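Local coordinates for metallo-beta-lactamase domain-containing protein (Enterococcus faecalis, PDB 2AZ4) that binds two zinc ions in a metallo-beta-lactamase fold and may act as an RNA-binding exonuclease, although its function is not established, at residues 69-74 with 132-137; 65-70 with 98-103; 345-350 with 372-377; 229-234 with 376-381; 202-207 with 392-397. All coordinates share one frame; numbering follows the deposited sequence.

Contact 1 of 5, residues 69-74 with 132-137; sequences PRLGYE and PSPFEE
One face of the Arg70 guanidinium lies on Phe135, whose CD2 sits 3.7 Å from the guanidinium plane and over its centre; the ring and guanidinium planes are 29° apart. The same ring receives Arg70 CB over one face in a CH-pi contact, 3.9 Å from its centroid, while Pro134 CB covers the opposite face. Water 2 lies at the guanidinium edge, in its plane. The Arg70 and Phe135 side chains run antiparallel, and the bend of the arginine at chi3 (-68°) lays its head along the phenyl group. Glu136 does not pair directly with it: Arg70 NH2 and Glu136 OE2 are 4.1 Å apart, beyond a salt bridge, and waters 1 and 2 link both NH groups to Glu136 OE1 instead. The salt-bridge partner of Arg70 is Asp68. Leu71 CD2 reaches Pro134 CD and Phe135 CE2, each at 3.7 Å. A type I turn from Ser133 to Glu136 and an ST turn, Phe135 N donating to Ser133 OG, shape 132-137. This surface contact joins the loop between helix 51-56 and strand 85-89 to that between helix 114-123 and strand 145-147, with Leu71 resting on Ile51 of helix 51-56.

Contact 2 of 5, residues 65-70 with 98-103; sequences DLYDPR and SRMINY
The close-packed part joins Tyr67 to both Met100 and Tyr103. The thioether meets the tyrosine at its ring edge, with Met100 SD 5.1 Å from the ring centroid and 75° off the normal, a Met-aromatic contact; Met100 CE lies in the ring plane, 3.7 Å from Tyr67 OH. Met100 CG stands between its backbone N and carbonyl carbon (chi1 73°), and the chain beyond runs extended to bring the sulfur to the ring. The hydroxyl bonds to Pro61 O. Tyr103 O accepts from Asp68 N at 2.8 Å, with an N-H...O angle of 163°, and lies 3.4 Å from Tyr67 CA in a CA-H...O contact. Within the metallo-beta-lactamase fold, this joins the loop before strand 85-89 to the chain just after the zinc-binding residues Asp96 and His97; the Met100 side chain is about 14 Å from a zinc ion. Around the Asp68 carboxylate the link is indirect, through water 3, which donates to Asp68 OD2 (2.6 Å) and Asn102 O (3.0 Å). Asp68 is held by its own segment, since Arg70 grips the carboxylate side-on through NE and NH2, the latter 2.7 Å from Asp68 OD2, and Arg70 N closes an Asx turn on Asp68 OD1.

Contact 3 of 5, residues 345-350 with 372-377; sequences YIHSDA and ITFVRL
Backbone hydrogen bonding defines the pairing of Tyr345 with Phe374, Ile346 with Val375 and His347 with Arg376. The short strand axes approach to 4.8 Å at 24°, the parallel sense. Tyr345 N donates to Thr373 O and His347 N to Val375 O, the latter at 2.7 Å; returning bonds run from Val375 N to Tyr345 O and from Leu377 N to His347 O. A side-chain bond extends the ladder: Ser348 OG, anti to its backbone N (chi1 -170°), donates to Leu377 O at 2.9 Å.

Among side-chain contacts, Phe374 CD1 meets the edge of the Tyr345 ring, 3.9 Å from Tyr345 CD2. His347 and Phe374 form an oblique pair, with centroids 5.3 Å apart and planes at 39°. On the other face Ile346 CG2 packs on Leu377 CB at 3.8 Å.

At the C-terminal ends, water 4 lies 2.8 Å from Asp349 OD1, to which it may donate, and accepts weakly from Arg376 NH2; Asp349 forms a salt bridge with Arg267, and Arg376 NH1 bonds to Leu353 O. Joined by helix 358-369, the strands make a beta-alpha-beta unit; the chemistry implies a pairing set mainly by four backbone bonds, with a charged, water-linked group beyond.

Contact 4 of 5, residues 229-234 with 376-381; sequences PAQIAV and RLACSG
Ala230 begins the pairing through its carbonyl: Arg376 N donates to Ala230 O at 2.9 Å, from 38° above the carbonyl plane. With the return bond from Ile232 N to Arg376 O (3.2 Å), this makes a single beta bridge between Gln231 and Arg376, through which the loop before helix 237-249 borders strand 373-376, an outermost strand of the six-stranded parallel sheet. Gln231 then runs beside Arg376, both side chains extended and pointing the same way. Its amide stands almost perpendicular to the guanidinium, the planes 83° apart, with Gln231 CD at the guanidinium edge. The link there is through solvent: water 6 accepts from Gln231 NE2 and from Arg376 NH2, whereas Arg376 NH1 is bonded to Leu353 O and Tyr360 OH. Ile232 combines polar and apolar roles. Its carbonyl accepts from water 5, which in turn accepts from Gln231 NE2 and Ala378 N, bridging the two backbones where no further direct pair forms between these segments. Its CG2 lies 3.9 Å from Leu377 CD1, and that same methyl receives Val234 CG2 at 3.7 Å, the Val234 and Leu377 side chains crossing at about a right angle. At Val234 the isopropyl group covers the chain just beyond: CG1, anti to the backbone N (chi1 164°), lies 3.9 Å from Cys379 CB, and Val234 CB comes to 3.4 Å from Ala378 O.

Contact 5 of 5, residues 202-207 with 392-397; sequences AFCEKA and IALIEP
Apolar packing of Ile395 against Cys204, Ala207 and Phe203 carries this contact. Ile395 CG1 reaches Ala207 CB at 3.8 Å and Cys204 CB at 3.9 Å; CG1 stands anti to the carbonyl carbon (chi1 -71°), and the extended chi2 (161°) carries CD1 on to Phe203 CE2, 4.0 Å away, oblique to the ring. Ala207 CB lies above one face of that ring, toward its rim. Leu394 flanks the group, its CB 3.8 Å from Cys204 CB.

Contacts with backbone oxygens are close: Ile395 CG2 comes within 3.4 Å of Ala207 O, and Ile395 CG1 within 3.6 Å of Cys204 O. The nearest CA pair, Cys204 with Ile395, is 5.2 Å apart, evidence of closely apposed backbones.

Polar ties come from residues after Ala207: Lys208 NZ bonds to Leu394 O, and the Ile395 backbone bonds with His209. Helices 197-207 and 385-395 meet near their C-terminal ends, over the mixed sheet whose strands 173-179 and 182-186 touch Phe203 and whose strand 212-216 meets Ile395.

Overall arrangement
Contacts 1 and 2 start from the same loop and touch, Leu71 packing on Tyr103, yet contact 1 lies at the surface, its charges meeting only through water between the segments, while contact 2 is buried and adds a direct backbone hydrogen bond. Contacts 3 and 4 share Arg376 and Leu377: contact 3 pairs true parallel strands through a regular ladder, whereas contact 4 adds a single bridge and then turns to water and methyl packing. Asp349 OD2 also ties the two together, 2.9 Å from Cys379 N. Contact 5, buried and largely apolar, pairs helices against another sheet. Contact 4 is nested in the chain loop that contact 5 closes; contacts 1 and 4 lie on opposite sides of the chain's centre.

Contact 1 of 5, residues 69-74 with 132-137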
# COMPACT_ATOMS: atom_id res chain seq x y z
N PRO A 69 13.58 -5.20 21.78
CA PRO A 69 14.63 -4.83 22.74
C PRO A 69 16.05 -5.16 22.29
O PRO A 69 16.99 -4.46 22.67
CB PRO A 69 14.31 -5.68 23.98
CG PRO A 69 13.33 -6.68 23.53
CD PRO A 69 12.58 -6.09 22.40
N ARG A 70 16.21 -6.22 21.49
CA ARG A 70 17.52 -6.67 21.04
C ARG A 70 18.24 -5.60 20.21
O ARG A 70 19.45 -5.63 20.05
CB ARG A 70 17.40 -7.98 20.24
CG ARG A 70 16.69 -9.13 20.99
CD ARG A 70 16.53 -10.32 20.06
NE ARG A 70 15.57 -10.03 18.99
CZ ARG A 70 15.30 -10.84 17.98
NH1 ARG A 70 15.92 -12.01 17.89
NH2 ARG A 70 14.41 -10.49 17.07
N LEU A 71 17.48 -4.66 19.66
CA LEU A 71 18.06 -3.56 18.89
C LEU A 71 18.89 -2.62 19.78
O LEU A 71 19.72 -1.86 19.29
CB LEU A 71 16.96 -2.75 18.17
CG LEU A 71 16.15 -3.46 17.07
CD1 LEU A 71 14.92 -2.61 16.66
CD2 LEU A 71 17.02 -3.80 15.86
N GLY A 72 18.66 -2.68 21.09
CA GLY A 72 19.43 -1.86 22.02
C GLY A 72 19.07 -0.38 21.93
O GLY A 72 19.88 0.48 22.28
N TYR A 73 17.85 -0.10 21.48
CA TYR A 73 17.33 1.26 21.47
C TYR A 73 16.92 1.60 22.89
O TYR A 73 16.34 0.77 23.59
CB TYR A 73 16.13 1.35 20.52
CG TYR A 73 15.19 2.49 20.82
CD1 TYR A 73 15.48 3.78 20.39
CD2 TYR A 73 14.02 2.27 21.55
CE1 TYR A 73 14.62 4.84 20.67
CE2 TYR A 73 13.15 3.32 21.84
CZ TYR A 73 13.45 4.59 21.38
OH TYR A 73 12.61 5.63 21.66
N GLU A 74 17.24 2.81 23.34
CA GLU A 74 16.84 3.25 24.68
C GLU A 74 15.84 4.40 24.56
O GLU A 74 16.19 5.48 24.06
CB GLU A 74 18.06 3.68 25.51
CG GLU A 74 17.76 3.72 27.02
CD GLU A 74 19.03 3.69 27.89
OE1 GLU A 74 20.11 4.14 27.43
OE2 GLU A 74 18.92 3.21 29.06
N PRO A 132 15.41 -5.19 7.18
CA PRO A 132 15.65 -6.50 7.78
C PRO A 132 15.85 -6.40 9.27
O PRO A 132 16.36 -5.39 9.75
CB PRO A 132 16.99 -6.95 7.15
CG PRO A 132 17.26 -5.99 6.03
CD PRO A 132 16.54 -4.73 6.35
N SER A 133 15.46 -7.44 10.00
CA SER A 133 15.88 -7.53 11.38
C SER A 133 17.36 -7.91 11.39
O SER A 133 17.75 -8.85 10.70
CB SER A 133 15.10 -8.63 12.09
OG SER A 133 15.63 -8.79 13.40
N PRO A 134 18.19 -7.23 12.21
CA PRO A 134 19.62 -7.63 12.23
C PRO A 134 19.84 -9.02 12.85
O PRO A 134 20.97 -9.53 12.85
CB PRO A 134 20.29 -6.54 13.09
CG PRO A 134 19.25 -5.48 13.29
CD PRO A 134 17.93 -6.12 13.15
N PHE A 135 18.76 -9.63 13.36
CA PHE A 135 18.84 -10.94 14.01
C PHE A 135 18.25 -12.07 13.21
O PHE A 135 18.06 -13.18 13.71
CB PHE A 135 18.22 -10.85 15.41
CG PHE A 135 18.57 -9.57 16.10
CD1 PHE A 135 19.82 -9.41 16.67
CD2 PHE A 135 17.68 -8.51 16.10
CE1 PHE A 135 20.18 -8.20 17.27
CE2 PHE A 135 18.02 -7.30 16.70
CZ PHE A 135 19.27 -7.16 17.29
N GLU A 136 18.00 -11.82 11.93
CA GLU A 136 17.47 -12.84 11.04
C GLU A 136 18.04 -12.69 9.63
O GLU A 136 18.74 -11.72 9.35
CB GLU A 136 15.94 -12.80 11.02
CG GLU A 136 15.30 -13.95 11.79
CD GLU A 136 14.91 -13.56 13.16
OE1 GLU A 136 14.39 -14.41 13.90
OE2 GLU A 136 15.12 -12.39 13.52
N GLU A 137 17.71 -13.64 8.75
CA GLU A 137 18.09 -13.58 7.35
C GLU A 137 17.51 -12.32 6.72
O GLU A 137 16.47 -11.82 7.19
CB GLU A 137 17.60 -14.83 6.61
CG GLU A 137 18.66 -15.55 5.79
CD GLU A 137 19.71 -16.24 6.66
OE1 GLU A 137 19.45 -17.38 7.11
OE2 GLU A 137 20.78 -15.65 6.90
O HOH W 1 12.63 -12.42 15.63
O HOH W 2 15.66 -14.34 16.20

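Contact 2 of 5, residues 65-70 with 98-103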
# COMPACT_ATOMS: atom_id res chain seq x y z
N ASP A 65 8.87 0.77 24.97
CA ASP A 65 8.54 -0.66 25.07
C ASP A 65 7.69 -1.17 23.90
O ASP A 65 6.66 -1.82 24.10
CB ASP A 65 7.88 -0.97 26.42
CG ASP A 65 8.87 -0.95 27.58
OD1 ASP A 65 9.98 -1.54 27.46
OD2 ASP A 65 8.54 -0.36 28.62
N LEU A 66 8.12 -0.85 22.69
CA LEU A 66 7.48 -1.31 21.48
C LEU A 66 8.52 -1.87 20.49
O LEU A 66 8.27 -2.88 19.83
CB LEU A 66 6.64 -0.19 20.84
CG LEU A 66 5.58 -0.62 19.81
CD1 LEU A 66 4.41 -1.39 20.41
CD2 LEU A 66 5.06 0.55 18.97
N TYR A 67 9.69 -1.25 20.40
CA TYR A 67 10.69 -1.75 19.46
C TYR A 67 11.36 -2.99 20.04
O TYR A 67 11.41 -3.15 21.26
CB TYR A 67 11.73 -0.68 19.09
CG TYR A 67 11.17 0.51 18.35
CD1 TYR A 67 10.52 0.36 17.11
CD2 TYR A 67 11.31 1.79 18.86
CE1 TYR A 67 10.01 1.46 16.44
CE2 TYR A 67 10.80 2.90 18.19
CZ TYR A 67 10.16 2.73 16.99
OH TYR A 67 9.68 3.83 16.31
N ASP A 68 11.83 -3.88 19.17
CA ASP A 68 12.49 -5.13 19.57
C ASP A 68 13.62 -4.75 20.52
O ASP A 68 14.52 -4.03 20.12
CB ASP A 68 13.03 -5.80 18.29
CG ASP A 68 13.71 -7.17 18.54
OD1 ASP A 68 13.94 -7.57 19.70
OD2 ASP A 68 14.02 -7.85 17.53
N PRO A 69 13.58 -5.20 21.78
CA PRO A 69 14.63 -4.83 22.74
C PRO A 69 16.05 -5.16 22.29
O PRO A 69 16.99 -4.46 22.67
CB PRO A 69 14.31 -5.68 23.98
CG PRO A 69 13.33 -6.68 23.53
CD PRO A 69 12.58 -6.09 22.40
N ARG A 70 16.21 -6.22 21.49
CA ARG A 70 17.52 -6.67 21.04
C ARG A 70 18.24 -5.60 20.21
O ARG A 70 19.45 -5.63 20.05
CB ARG A 70 17.40 -7.98 20.24
CG ARG A 70 16.69 -9.13 20.99
CD ARG A 70 16.53 -10.32 20.06
NE ARG A 70 15.57 -10.03 18.99
CZ ARG A 70 15.30 -10.84 17.98
NH1 ARG A 70 15.92 -12.01 17.89
NH2 ARG A 70 14.41 -10.49 17.07
N SER A 98 4.22 -0.15 6.12
CA SER A 98 4.75 -1.45 6.63
C SER A 98 6.27 -1.51 6.87
O SER A 98 6.79 -2.45 7.51
CB SER A 98 4.36 -2.57 5.65
OG SER A 98 4.96 -2.36 4.36
N ARG A 99 6.99 -0.50 6.37
CA ARG A 99 8.43 -0.61 6.16
C ARG A 99 9.22 -1.10 7.38
O ARG A 99 10.21 -1.81 7.22
CB ARG A 99 9.01 0.72 5.69
CG ARG A 99 10.41 0.61 5.17
CD ARG A 99 10.93 1.91 4.59
NE ARG A 99 12.32 1.63 4.31
CZ ARG A 99 13.36 2.24 4.85
NH1 ARG A 99 13.24 3.30 5.65
NH2 ARG A 99 14.55 1.79 4.50
N MET A 100 8.81 -0.73 8.59
CA MET A 100 9.60 -1.11 9.75
C MET A 100 9.04 -2.24 10.61
O MET A 100 9.48 -2.38 11.76
CB MET A 100 9.97 0.12 10.62
CG MET A 100 8.85 0.75 11.45
SD MET A 100 9.43 1.92 12.72
CE MET A 100 7.84 2.46 13.36
N ILE A 101 8.12 -3.06 10.09
CA ILE A 101 7.50 -4.07 10.97
C ILE A 101 8.56 -5.02 11.60
O ILE A 101 8.35 -5.53 12.70
CB ILE A 101 6.36 -4.89 10.31
CG1 ILE A 101 6.86 -5.61 9.03
CG2 ILE A 101 5.12 -4.00 10.06
CD1 ILE A 101 5.95 -6.74 8.64
N ASN A 102 9.70 -5.22 10.94
CA ASN A 102 10.71 -6.12 11.50
C ASN A 102 11.36 -5.57 12.76
O ASN A 102 12.01 -6.31 13.51
CB ASN A 102 11.80 -6.49 10.50
CG ASN A 102 11.33 -7.50 9.47
OD1 ASN A 102 11.90 -7.58 8.36
ND2 ASN A 102 10.36 -8.30 9.82
N TYR A 103 11.19 -4.27 13.00
CA TYR A 103 11.68 -3.66 14.25
C TYR A 103 10.68 -3.77 15.40
O TYR A 103 11.00 -3.43 16.55
CB TYR A 103 12.05 -2.19 14.02
CG TYR A 103 13.38 -1.98 13.32
CD1 TYR A 103 14.23 -3.05 13.01
CD2 TYR A 103 13.78 -0.69 12.97
CE1 TYR A 103 15.47 -2.82 12.36
CE2 TYR A 103 14.99 -0.45 12.34
CZ TYR A 103 15.83 -1.51 12.04
OH TYR A 103 17.03 -1.22 11.41
O HOH W 3 14.39 -7.01 15.15

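Contact 3 of 5, residues 345-350 with 372-377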
# COMPACT_ATOMS: atom_id res chain seq x y z
N TYR A 345 4.63 -0.73 -24.97
CA TYR A 345 4.78 -1.04 -23.55
C TYR A 345 3.77 -0.22 -22.74
O TYR A 345 3.70 0.99 -22.86
CB TYR A 345 6.22 -0.78 -23.07
CG TYR A 345 6.34 -0.79 -21.55
CD1 TYR A 345 6.22 -1.98 -20.83
CD2 TYR A 345 6.55 0.39 -20.84
CE1 TYR A 345 6.32 -1.99 -19.43
CE2 TYR A 345 6.65 0.38 -19.44
CZ TYR A 345 6.53 -0.81 -18.76
OH TYR A 345 6.61 -0.82 -17.38
N ILE A 346 3.01 -0.90 -21.90
CA ILE A 346 1.96 -0.28 -21.12
C ILE A 346 2.41 -0.23 -19.67
O ILE A 346 2.60 -1.26 -19.03
CB ILE A 346 0.63 -1.03 -21.26
CG1 ILE A 346 0.18 -1.01 -22.73
CG2 ILE A 346 -0.43 -0.41 -20.34
CD1 ILE A 346 -0.71 -2.21 -23.09
N HIS A 347 2.63 0.99 -19.19
CA HIS A 347 3.13 1.22 -17.85
C HIS A 347 1.95 1.49 -16.93
O HIS A 347 1.34 2.55 -16.99
CB HIS A 347 4.08 2.43 -17.88
CG HIS A 347 5.03 2.47 -16.73
ND1 HIS A 347 5.09 3.53 -15.86
CD2 HIS A 347 5.93 1.56 -16.29
CE1 HIS A 347 6.02 3.29 -14.95
NE2 HIS A 347 6.53 2.10 -15.18
N SER A 348 1.61 0.52 -16.09
CA SER A 348 0.37 0.59 -15.31
C SER A 348 0.67 0.60 -13.81
O SER A 348 0.56 -0.43 -13.11
CB SER A 348 -0.55 -0.57 -15.66
OG SER A 348 -1.83 -0.36 -15.09
N ASP A 349 1.06 1.78 -13.33
CA ASP A 349 1.44 2.00 -11.94
C ASP A 349 2.62 1.18 -11.45
O ASP A 349 2.80 0.98 -10.24
CB ASP A 349 0.22 1.86 -11.03
CG ASP A 349 -0.81 2.95 -11.30
OD1 ASP A 349 -0.47 4.13 -11.13
OD2 ASP A 349 -1.93 2.62 -11.70
N ALA A 350 3.44 0.69 -12.38
CA ALA A 350 4.70 0.06 -12.01
C ALA A 350 5.75 1.16 -11.76
O ALA A 350 5.56 2.31 -12.17
CB ALA A 350 5.18 -0.89 -13.09
N ILE A 372 10.11 2.29 -28.93
CA ILE A 372 9.05 1.57 -28.20
C ILE A 372 8.06 2.63 -27.73
O ILE A 372 8.44 3.57 -27.03
CB ILE A 372 9.61 0.76 -27.00
CG1 ILE A 372 10.63 -0.29 -27.48
CG2 ILE A 372 8.48 0.08 -26.19
CD1 ILE A 372 11.40 -0.96 -26.34
N THR A 373 6.80 2.51 -28.17
CA THR A 373 5.74 3.40 -27.69
C THR A 373 5.44 3.16 -26.20
O THR A 373 5.10 2.04 -25.79
CB THR A 373 4.45 3.24 -28.51
OG1 THR A 373 4.73 3.50 -29.89
CG2 THR A 373 3.37 4.21 -28.00
N PHE A 374 5.57 4.20 -25.40
CA PHE A 374 5.32 4.14 -23.96
C PHE A 374 3.92 4.69 -23.71
O PHE A 374 3.58 5.79 -24.18
CB PHE A 374 6.34 4.99 -23.23
CG PHE A 374 6.06 5.17 -21.76
CD1 PHE A 374 6.59 4.28 -20.82
CD2 PHE A 374 5.30 6.24 -21.30
CE1 PHE A 374 6.37 4.45 -19.48
CE2 PHE A 374 5.07 6.41 -19.92
CZ PHE A 374 5.61 5.51 -19.02
N VAL A 375 3.12 3.93 -22.97
CA VAL A 375 1.78 4.35 -22.62
C VAL A 375 1.59 4.27 -21.13
O VAL A 375 1.74 3.21 -20.53
CB VAL A 375 0.69 3.54 -23.36
CG1 VAL A 375 -0.71 3.94 -22.88
CG2 VAL A 375 0.79 3.80 -24.85
N ARG A 376 1.30 5.42 -20.53
CA ARG A 376 0.96 5.49 -19.13
C ARG A 376 -0.52 5.14 -18.94
O ARG A 376 -1.42 5.86 -19.40
CB ARG A 376 1.29 6.86 -18.57
CG ARG A 376 1.27 6.89 -17.04
CD ARG A 376 1.71 8.22 -16.47
NE ARG A 376 1.41 8.25 -15.04
CZ ARG A 376 2.24 7.81 -14.10
NH1 ARG A 376 3.43 7.32 -14.44
NH2 ARG A 376 1.88 7.85 -12.82
N LEU A 377 -0.77 4.02 -18.27
CA LEU A 377 -2.15 3.61 -18.01
C LEU A 377 -2.31 3.47 -16.50
O LEU A 377 -2.19 2.37 -15.95
CB LEU A 377 -2.50 2.32 -18.78
CG LEU A 377 -3.96 1.83 -18.81
CD1 LEU A 377 -4.85 2.76 -19.67
CD2 LEU A 377 -4.02 0.38 -19.30
O HOH W 4 2.04 5.41 -10.90

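Contact 4 of 5, residues 229-234 with 376-381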
# COMPACT_ATOMS: atom_id res chain seq x y z
N PRO A 229 0.79 13.91 -22.35
CA PRO A 229 0.35 13.32 -23.63
C PRO A 229 0.56 11.79 -23.71
O PRO A 229 -0.08 11.14 -24.52
CB PRO A 229 1.20 14.06 -24.68
CG PRO A 229 1.72 15.31 -23.96
CD PRO A 229 1.90 14.87 -22.54
N ALA A 230 1.45 11.25 -22.88
CA ALA A 230 1.71 9.80 -22.82
C ALA A 230 0.63 9.03 -22.02
O ALA A 230 0.57 7.78 -22.06
CB ALA A 230 3.10 9.53 -22.23
N GLN A 231 -0.20 9.79 -21.30
CA GLN A 231 -1.18 9.27 -20.36
C GLN A 231 -2.62 9.22 -20.90
O GLN A 231 -3.14 10.18 -21.48
CB GLN A 231 -1.13 10.10 -19.07
CG GLN A 231 -2.08 9.65 -17.98
CD GLN A 231 -1.68 10.15 -16.60
OE1 GLN A 231 -1.04 11.20 -16.46
NE2 GLN A 231 -2.04 9.39 -15.58
N ILE A 232 -3.26 8.06 -20.72
CA ILE A 232 -4.69 7.88 -20.98
C ILE A 232 -5.44 8.28 -19.70
O ILE A 232 -5.05 7.87 -18.62
CB ILE A 232 -4.97 6.39 -21.32
CG1 ILE A 232 -4.53 6.10 -22.76
CG2 ILE A 232 -6.45 6.02 -21.09
CD1 ILE A 232 -4.34 4.64 -23.09
N ALA A 233 -6.48 9.09 -19.83
CA ALA A 233 -7.32 9.43 -18.68
C ALA A 233 -8.22 8.24 -18.32
O ALA A 233 -9.05 7.80 -19.14
CB ALA A 233 -8.14 10.68 -18.97
N VAL A 234 -8.04 7.72 -17.11
CA VAL A 234 -8.69 6.49 -16.65
C VAL A 234 -9.52 6.90 -15.45
O VAL A 234 -9.07 7.72 -14.66
CB VAL A 234 -7.62 5.41 -16.24
CG1 VAL A 234 -8.23 4.29 -15.40
CG2 VAL A 234 -6.92 4.82 -17.48
N ARG A 376 1.30 5.42 -20.53
CA ARG A 376 0.96 5.49 -19.13
C ARG A 376 -0.52 5.14 -18.94
O ARG A 376 -1.42 5.86 -19.40
CB ARG A 376 1.29 6.86 -18.57
CG ARG A 376 1.27 6.89 -17.04
CD ARG A 376 1.71 8.22 -16.47
NE ARG A 376 1.41 8.25 -15.04
CZ ARG A 376 2.24 7.81 -14.10
NH1 ARG A 376 3.43 7.32 -14.44
NH2 ARG A 376 1.88 7.85 -12.82
N LEU A 377 -0.77 4.02 -18.27
CA LEU A 377 -2.15 3.61 -18.01
C LEU A 377 -2.31 3.47 -16.50
O LEU A 377 -2.19 2.37 -15.95
CB LEU A 377 -2.50 2.32 -18.78
CG LEU A 377 -3.96 1.83 -18.81
CD1 LEU A 377 -4.85 2.76 -19.67
CD2 LEU A 377 -4.02 0.38 -19.30
N ALA A 378 -2.54 4.60 -15.84
CA ALA A 378 -2.52 4.66 -14.38
C ALA A 378 -3.91 4.79 -13.79
O ALA A 378 -4.79 5.42 -14.38
CB ALA A 378 -1.62 5.81 -13.90
N CYS A 379 -4.11 4.22 -12.62
CA CYS A 379 -5.34 4.44 -11.87
C CYS A 379 -4.96 4.53 -10.39
O CYS A 379 -4.48 3.55 -9.79
CB CYS A 379 -6.33 3.30 -12.12
SG CYS A 379 -7.90 3.50 -11.26
N SER A 380 -5.12 5.72 -9.82
CA SER A 380 -4.75 5.96 -8.44
C SER A 380 -5.42 5.00 -7.46
O SER A 380 -6.59 4.68 -7.58
CB SER A 380 -5.07 7.40 -8.02
OG SER A 380 -4.63 7.60 -6.68
N GLY A 381 -4.65 4.56 -6.48
CA GLY A 381 -5.22 3.86 -5.35
C GLY A 381 -6.00 4.74 -4.37
O GLY A 381 -6.66 4.22 -3.48
O HOH W 5 -3.58 6.99 -16.86
O HOH W 6 -0.78 9.23 -13.16

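Contact 5 of 5, residues 202-207 with 392-397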
# COMPACT_ATOMS: atom_id res chain seq x y z
N ALA A 202 -19.55 0.06 2.34
CA ALA A 202 -19.88 -0.70 3.55
C ALA A 202 -19.09 -0.21 4.75
O ALA A 202 -19.60 -0.22 5.88
CB ALA A 202 -19.66 -2.18 3.33
N PHE A 203 -17.86 0.24 4.53
CA PHE A 203 -17.03 0.78 5.60
C PHE A 203 -17.64 2.08 6.15
O PHE A 203 -17.69 2.29 7.35
CB PHE A 203 -15.60 1.05 5.08
CG PHE A 203 -14.88 2.11 5.86
CD1 PHE A 203 -14.45 1.87 7.16
CD2 PHE A 203 -14.65 3.36 5.30
CE1 PHE A 203 -13.79 2.87 7.90
CE2 PHE A 203 -14.00 4.36 6.01
CZ PHE A 203 -13.57 4.10 7.32
N CYS A 204 -18.05 2.97 5.24
CA CYS A 204 -18.65 4.26 5.62
C CYS A 204 -19.90 4.06 6.50
O CYS A 204 -20.10 4.77 7.48
CB CYS A 204 -19.01 5.05 4.37
SG CYS A 204 -17.62 5.73 3.47
N GLU A 205 -20.71 3.06 6.14
CA GLU A 205 -21.89 2.69 6.92
C GLU A 205 -21.55 2.19 8.33
O GLU A 205 -22.27 2.48 9.30
CB GLU A 205 -22.71 1.63 6.20
CG GLU A 205 -23.96 1.14 6.96
CD GLU A 205 -24.90 2.30 7.34
OE1 GLU A 205 -25.56 2.85 6.43
OE2 GLU A 205 -24.96 2.67 8.56
N LYS A 206 -20.48 1.41 8.44
CA LYS A 206 -20.01 0.96 9.74
C LYS A 206 -19.41 2.13 10.53
O LYS A 206 -19.47 2.16 11.76
CB LYS A 206 -18.97 -0.14 9.56
CG LYS A 206 -19.53 -1.48 9.14
CD LYS A 206 -18.43 -2.56 9.21
CE LYS A 206 -19.00 -3.96 9.27
NZ LYS A 206 -19.33 -4.40 10.66
N ALA A 207 -18.84 3.08 9.80
CA ALA A 207 -18.14 4.21 10.42
C ALA A 207 -19.09 5.37 10.77
O ALA A 207 -18.68 6.33 11.42
CB ALA A 207 -17.01 4.71 9.53
N ILE A 392 -16.66 11.53 3.65
CA ILE A 392 -16.99 12.34 4.84
C ILE A 392 -18.50 12.55 4.93
O ILE A 392 -19.08 12.39 6.00
CB ILE A 392 -16.26 13.69 4.83
CG1 ILE A 392 -14.73 13.47 4.89
CG2 ILE A 392 -16.75 14.62 5.99
CD1 ILE A 392 -13.91 14.62 4.38
N ALA A 393 -19.14 12.84 3.79
CA ALA A 393 -20.60 12.97 3.74
C ALA A 393 -21.32 11.69 4.17
O ALA A 393 -22.27 11.75 4.96
CB ALA A 393 -21.07 13.43 2.35
N LEU A 394 -20.88 10.52 3.69
CA LEU A 394 -21.49 9.26 4.11
C LEU A 394 -21.31 8.94 5.59
O LEU A 394 -22.22 8.39 6.22
CB LEU A 394 -21.02 8.08 3.24
CG LEU A 394 -21.51 8.02 1.79
CD1 LEU A 394 -20.54 7.20 0.97
CD2 LEU A 394 -22.91 7.45 1.72
N ILE A 395 -20.16 9.29 6.15
CA ILE A 395 -19.87 8.97 7.55
C ILE A 395 -20.44 10.00 8.55
O ILE A 395 -20.93 9.62 9.60
CB ILE A 395 -18.33 8.83 7.77
CG1 ILE A 395 -17.81 7.56 7.10
CG2 ILE A 395 -17.97 8.87 9.25
CD1 ILE A 395 -16.30 7.57 6.88
N GLU A 396 -20.35 11.28 8.20
CA GLU A 396 -20.78 12.40 9.07
C GLU A 396 -20.03 12.34 10.40
O GLU A 396 -20.62 12.06 11.45
CB GLU A 396 -22.32 12.45 9.26
CG GLU A 396 -23.16 12.44 7.96
CD GLU A 396 -24.66 12.65 8.23
OE1 GLU A 396 -24.98 13.67 8.88
OE2 GLU A 396 -25.51 11.80 7.83
N PRO A 397 -18.69 12.55 10.35
CA PRO A 397 -17.87 12.43 11.54
C PRO A 397 -18.10 13.63 12.47
O PRO A 397 -18.27 14.76 12.00
CB PRO A 397 -16.44 12.46 10.98
CG PRO A 397 -16.55 13.29 9.75
CD PRO A 397 -17.89 12.91 9.17